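Local coordinates for protein oxidoreductase, putative (Neosartorya fumigata, PDB 6SKX) that probably catalyses the NADPH-dependent reductive amination of carbonyl compounds through imine reduction, as a fungal reductive aminase, at residues F20-Y25 with L41-T46; D53-S58 with D80-K85. All coordinates share one frame; numbering follows the deposited sequence.

Interaction 1. Residues F20-Y25 with L41-T46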
loop_
_atom_site.group_PDB
_atom_site.type_symbol
_atom_site.label_atom_id
_atom_site.label_comp_id
_atom_site.label_asym_id
_atom_site.label_seq_id
_atom_site.Cartn_x
_atom_site.Cartn_y
_atom_site.Cartn_z
ATOM N N PHE A 20 16.647 -2.959 -27.296
ATOM C CA PHE A 20 17.139 -3.941 -28.308
ATOM C C PHE A 20 18.218 -3.300 -29.192
ATOM O O PHE A 20 19.228 -3.969 -29.496
ATOM C CB PHE A 20 15.998 -4.551 -29.132
ATOM C CG PHE A 20 15.290 -5.681 -28.431
ATOM C CD1 PHE A 20 15.984 -6.813 -28.040
ATOM C CD2 PHE A 20 13.947 -5.594 -28.103
ATOM C CE1 PHE A 20 15.345 -7.837 -27.358
ATOM C CE2 PHE A 20 13.313 -6.615 -27.413
ATOM C CZ PHE A 20 14.012 -7.747 -27.064
ATOM N N LEU A 21 18.063 -2.035 -29.564
ATOM C CA LEU A 21 19.043 -1.306 -30.430
ATOM C C LEU A 21 20.365 -1.044 -29.668
ATOM O O LEU A 21 21.385 -1.208 -30.269
ATOM C CB LEU A 21 18.429 0.020 -30.901
ATOM C CG LEU A 21 17.378 -0.090 -31.999
ATOM C CD1 LEU A 21 16.551 1.194 -32.074
ATOM C CD2 LEU A 21 18.038 -0.366 -33.354
ATOM N N GLU A 22 20.348 -0.692 -28.383
ATOM C CA GLU A 22 21.587 -0.548 -27.560
ATOM C C GLU A 22 22.352 -1.884 -27.547
ATOM O O GLU A 22 23.580 -1.863 -27.491
ATOM C CB GLU A 22 21.331 -0.245 -26.075
ATOM C CG GLU A 22 20.608 1.045 -25.773
ATOM C CD GLU A 22 21.212 2.248 -26.461
ATOM O OE1 GLU A 22 22.460 2.371 -26.401
ATOM O OE2 GLU A 22 20.432 3.032 -27.078
ATOM N N GLU A 23 21.640 -3.006 -27.447
ATOM C CA GLU A 23 22.233 -4.363 -27.329
ATOM C C GLU A 23 22.553 -4.943 -28.711
ATOM O O GLU A 23 22.760 -6.151 -28.773
ATOM C CB GLU A 23 21.271 -5.263 -26.557
ATOM C CG GLU A 23 21.137 -4.898 -25.088
ATOM C CD GLU A 23 22.470 -4.960 -24.358
ATOM O OE1 GLU A 23 23.333 -5.749 -24.777
ATOM O OE2 GLU A 23 22.664 -4.164 -23.425
ATOM N N LYS A 24 22.524 -4.110 -29.761
ATOM C CA LYS A 24 23.061 -4.361 -31.120
ATOM C C LYS A 24 22.193 -5.389 -31.882
ATOM O O LYS A 24 22.713 -6.075 -32.745
ATOM C CB LYS A 24 24.557 -4.696 -30.989
ATOM C CG LYS A 24 25.469 -3.465 -30.892
ATOM C CD LYS A 24 26.759 -3.680 -30.111
ATOM N N TYR A 25 20.889 -5.377 -31.653
ATOM C CA TYR A 25 19.997 -6.290 -32.401
ATOM C C TYR A 25 19.530 -5.583 -33.673
ATOM O O TYR A 25 19.600 -4.368 -33.739
ATOM C CB TYR A 25 18.760 -6.611 -31.565
ATOM C CG TYR A 25 18.923 -7.718 -30.559
ATOM C CD1 TYR A 25 19.615 -7.521 -29.385
ATOM C CD2 TYR A 25 18.375 -8.963 -30.780
ATOM C CE1 TYR A 25 19.777 -8.540 -28.466
ATOM C CE2 TYR A 25 18.515 -9.988 -29.868
ATOM C CZ TYR A 25 19.222 -9.777 -28.707
ATOM O OH TYR A 25 19.364 -10.783 -27.808
ATOM N N LEU A 41 14.666 6.149 -35.935
ATOM C CA LEU A 41 15.473 6.013 -37.165
ATOM C C LEU A 41 16.938 6.274 -36.798
ATOM O O LEU A 41 17.807 5.441 -37.165
ATOM C CB LEU A 41 14.930 6.975 -38.232
ATOM C CG LEU A 41 15.707 7.007 -39.549
ATOM C CD1 LEU A 41 15.710 5.648 -40.209
ATOM C CD2 LEU A 41 15.150 8.035 -40.512
ATOM N N GLY A 42 17.198 7.361 -36.063
ATOM C CA GLY A 42 18.557 7.759 -35.653
ATOM C C GLY A 42 19.357 6.631 -34.989
ATOM O O GLY A 42 20.611 6.609 -35.126
ATOM N N LYS A 43 18.711 5.803 -34.182
ATOM C CA LYS A 43 19.390 4.720 -33.415
ATOM C C LYS A 43 19.473 3.435 -34.263
ATOM O O LYS A 43 19.985 2.461 -33.735
ATOM C CB LYS A 43 18.625 4.411 -32.129
ATOM C CG LYS A 43 18.724 5.459 -31.028
ATOM C CD LYS A 43 18.728 4.883 -29.603
ATOM C CE LYS A 43 19.562 5.734 -28.658
ATOM N NZ LYS A 43 18.801 6.191 -27.470
ATOM N N GLY A 44 18.890 3.414 -35.475
ATOM C CA GLY A 44 19.025 2.314 -36.454
ATOM C C GLY A 44 17.778 1.451 -36.662
ATOM O O GLY A 44 17.897 0.419 -37.354
ATOM N N ALA A 45 16.620 1.786 -36.091
ATOM C CA ALA A 45 15.378 1.006 -36.327
ATOM C C ALA A 45 14.918 1.194 -37.780
ATOM O O ALA A 45 15.145 2.283 -38.329
ATOM C CB ALA A 45 14.288 1.425 -35.383
ATOM N N THR A 46 14.252 0.184 -38.348
ATOM C CA THR A 46 13.661 0.198 -39.715
ATOM C C THR A 46 12.126 0.221 -39.613
ATOM O O THR A 46 11.556 -0.639 -38.924
ATOM C CB THR A 46 14.189 -1.021 -40.493
ATOM O OG1 THR A 46 15.602 -0.884 -40.555
ATOM C CG2 THR A 46 13.677 -1.120 -41.911
#
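L21, in the last turn of helix 11-22, faces K43 in the loop that leads into strand 46-47, and their CA atoms are 6.7 Å apart. L21 carries the apolar part of the contact. With its CG beside the backbone N (chi1 -75°), the two methyls are directed at the loop. L21 CD2 lies against the backbone, 3.5 Å from K43 O and 3.8 Å from A45 N. L21 CD1 touches side chains instead, with K43 CB at 3.8 Å and A45 CB at 4.0 Å. G44 passes close to L21 CD2 and has a positive phi of 109°; at its backbone angles a CB would press on the carbonyl oxygen of K43, which suits a glycine.

The helix ends here in a Schellman motif. K24, with positive phi, is its C-prime residue; Y25 N bonds to F20 O and K24 N to L21 O. This is the first helix of the Rossmann-type NADP-binding domain, the one that follows the glycine-rich turn. L21 also touches V27 of strand 26-30, and A45 touches V29 of the same strand.

The polar part lies at the surface. E22 bends at chi2 (-50°), which carries its carboxylate toward the loop. E22 OE2 forms a salt bridge with K43 NZ at 3.6 Å. E22 OE2 is nearer the end of the lysine's carbon chain, with K43 CE at 3.2 Å. No hydrogen bond joins the two segments.

Interaction 2. Residues D53-S58 with D80-K85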
loop_
_atom_site.group_PDB
_atom_site.type_symbol
_atom_site.label_atom_id
_atom_site.label_comp_id
_atom_site.label_asym_id
_atom_site.label_seq_id
_atom_site.Cartn_x
_atom_site.Cartn_y
_atom_site.Cartn_z
ATOM N N ASP A 53 4.646 -6.524 -43.392
ATOM C CA ASP A 53 6.102 -6.227 -43.349
ATOM C C ASP A 53 6.663 -6.478 -41.944
ATOM O O ASP A 53 7.768 -7.064 -41.846
ATOM C CB ASP A 53 6.381 -4.801 -43.813
ATOM C CG ASP A 53 6.185 -4.652 -45.311
ATOM O OD1 ASP A 53 5.865 -5.668 -45.956
ATOM O OD2 ASP A 53 6.358 -3.543 -45.815
ATOM N N GLY A 54 5.922 -6.094 -40.905
ATOM C CA GLY A 54 6.340 -6.230 -39.496
ATOM C C GLY A 54 6.467 -7.695 -39.123
ATOM O O GLY A 54 7.471 -8.052 -38.497
ATOM N N ILE A 55 5.497 -8.515 -39.542
ATOM C CA ILE A 55 5.502 -10.000 -39.360
ATOM C C ILE A 55 6.638 -10.612 -40.186
ATOM O O ILE A 55 7.297 -11.519 -39.662
ATOM C CB ILE A 55 4.137 -10.623 -39.729
ATOM C CG1 ILE A 55 3.004 -10.101 -38.839
ATOM C CG2 ILE A 55 4.224 -12.147 -39.697
ATOM C CD1 ILE A 55 3.225 -10.363 -37.375
ATOM N N ASN A 56 6.892 -10.147 -41.418
ATOM C CA ASN A 56 7.988 -10.732 -42.238
ATOM C C ASN A 56 9.378 -10.227 -41.814
ATOM O O ASN A 56 10.334 -10.871 -42.241
ATOM C CB ASN A 56 7.718 -10.599 -43.740
ATOM C CG ASN A 56 6.632 -11.561 -44.193
ATOM O OD1 ASN A 56 5.640 -11.137 -44.766
ATOM N ND2 ASN A 56 6.750 -12.839 -43.848
ATOM N N ALA A 57 9.480 -9.181 -41.000
ATOM C CA ALA A 57 10.802 -8.622 -40.637
ATOM C C ALA A 57 11.588 -9.543 -39.702
ATOM O O ALA A 57 12.798 -9.414 -39.675
ATOM C CB ALA A 57 10.641 -7.253 -40.043
ATOM N N SER A 58 10.909 -10.421 -38.970
ATOM C CA SER A 58 11.607 -11.319 -38.023
ATOM C C SER A 58 10.718 -12.500 -37.644
ATOM O O SER A 58 9.528 -12.403 -37.821
ATOM C CB SER A 58 11.976 -10.552 -36.786
ATOM O OG SER A 58 12.747 -11.341 -35.918
ATOM N N ASP A 80 -2.227 -14.796 -42.476
ATOM C CA ASP A 80 -1.609 -15.774 -43.423
ATOM C C ASP A 80 -0.072 -15.779 -43.307
ATOM O O ASP A 80 0.541 -16.658 -43.955
ATOM C CB ASP A 80 -1.944 -15.459 -44.895
ATOM C CG ASP A 80 -3.411 -15.580 -45.318
ATOM O OD1 ASP A 80 -4.208 -16.229 -44.598
ATOM O OD2 ASP A 80 -3.751 -15.016 -46.382
ATOM N N HIS A 81 0.564 -14.839 -42.578
ATOM C CA HIS A 81 2.048 -14.740 -42.552
ATOM C C HIS A 81 2.628 -15.300 -41.252
ATOM O O HIS A 81 3.876 -15.366 -41.158
ATOM C CB HIS A 81 2.466 -13.309 -42.859
ATOM C CG HIS A 81 2.140 -12.900 -44.256
ATOM N ND1 HIS A 81 0.890 -12.386 -44.609
ATOM C CD2 HIS A 81 2.884 -12.926 -45.390
ATOM C CE1 HIS A 81 0.897 -12.083 -45.893
ATOM N NE2 HIS A 81 2.112 -12.402 -46.394
ATOM N N LEU A 82 1.768 -15.805 -40.358
ATOM C CA LEU A 82 2.119 -16.203 -38.962
ATOM C C LEU A 82 2.811 -17.571 -38.860
ATOM O O LEU A 82 3.388 -17.835 -37.791
ATOM C CB LEU A 82 0.839 -16.194 -38.126
ATOM C CG LEU A 82 0.233 -14.808 -37.909
ATOM C CD1 LEU A 82 -0.975 -14.898 -36.992
ATOM C CD2 LEU A 82 1.268 -13.830 -37.345
ATOM N N HIS A 83 2.785 -18.406 -39.902
ATOM C CA HIS A 83 3.289 -19.806 -39.840
ATOM C C HIS A 83 4.776 -19.771 -39.419
ATOM O O HIS A 83 5.572 -19.052 -40.082
ATOM C CB HIS A 83 3.009 -20.557 -41.176
ATOM C CG HIS A 83 3.296 -22.023 -41.106
ATOM N ND1 HIS A 83 2.361 -22.956 -40.596
ATOM C CD2 HIS A 83 4.418 -22.727 -41.406
ATOM C CE1 HIS A 83 2.911 -24.158 -40.591
ATOM N NE2 HIS A 83 4.173 -24.045 -41.097
ATOM N N GLY A 84 5.143 -20.547 -38.393
ATOM C CA GLY A 84 6.523 -20.661 -37.860
ATOM C C GLY A 84 6.978 -19.414 -37.081
ATOM O O GLY A 84 8.126 -19.391 -36.669
ATOM N N LYS A 85 6.125 -18.415 -36.832
ATOM C CA LYS A 85 6.496 -17.226 -36.009
ATOM C C LYS A 85 6.330 -17.510 -34.514
ATOM O O LYS A 85 5.493 -18.339 -34.138
ATOM C CB LYS A 85 5.638 -16.005 -36.328
ATOM C CG LYS A 85 5.707 -15.530 -37.768
ATOM C CD LYS A 85 7.092 -15.118 -38.205
ATOM C CE LYS A 85 7.173 -14.823 -39.687
ATOM N NZ LYS A 85 8.523 -14.339 -40.031
#
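I55 touches K85 through both apolar and polar atoms. The nearest CA atoms across the contact are those of I55 and H81, 6.7 Å apart.

The apolar contacts centre on I55. Its two branches part. I55 CG2 lies opposite the backbone N across the CA-CB bond and meets the backbone of the loop, 3.6 Å from H81 O; it also touches H81 CB. I55 CD1 reaches L82 CD2 at 4.0 Å. The L82 side chain starts away from the helix, but its end comes back to meet I55. The carbon chain of K85 runs past the same isoleucine, with K85 CE 4.0 Å from I55 CG2. Further out, the side chains of N56 and H81 come close at an oblique angle, with the planes of amide and ring nearly at right angles (80°).

Both hydrogen bonds between the segments come from K85. Its chain bends at chi2 (-61°) and is then extended, which carries NZ to the carbonyls of I55 and S58. K85 NZ donates to I55 O at 3.1 Å, tilted 24° from the carbonyl plane. K85 NZ also donates to S58 O at 3.1 Å, from above that carbonyl plane. A salt bridge to D59 adds a third partner, so the ammonium group of this buried lysine is met by two carbonyls and a carboxylate.

A type II turn from L82 to K85, with G84 at positive phi, brings the lysine to the start of strand 86-89. The contact thus joins the C-terminal end of helix 51-56 to the loop before that strand. Both I55 and K85 touch I61 of strand 60-63, and I55 also packs on F7 of strand 3-7, placing the contact against the central parallel strands of the Rossmann-type sheet.

In the fold
Both interactions lie in the NADP-binding domain and join the end of a helix to a loop leading into a parallel strand. They use different helices and loops, and they follow one another along the chain. Their centres are about 20 Å apart, and they do not touch. Interaction 1 is mainly at the surface, toward the sheet edge formed by strand 46-47. Interaction 2 is mostly buried, near strands 60-63 and 86-89. Each has a lysine beside an aliphatic residue. At the surface, K43 pairs with a glutamate side chain across the contact. In the buried site, K85 instead bonds main-chain carbonyls across the contact.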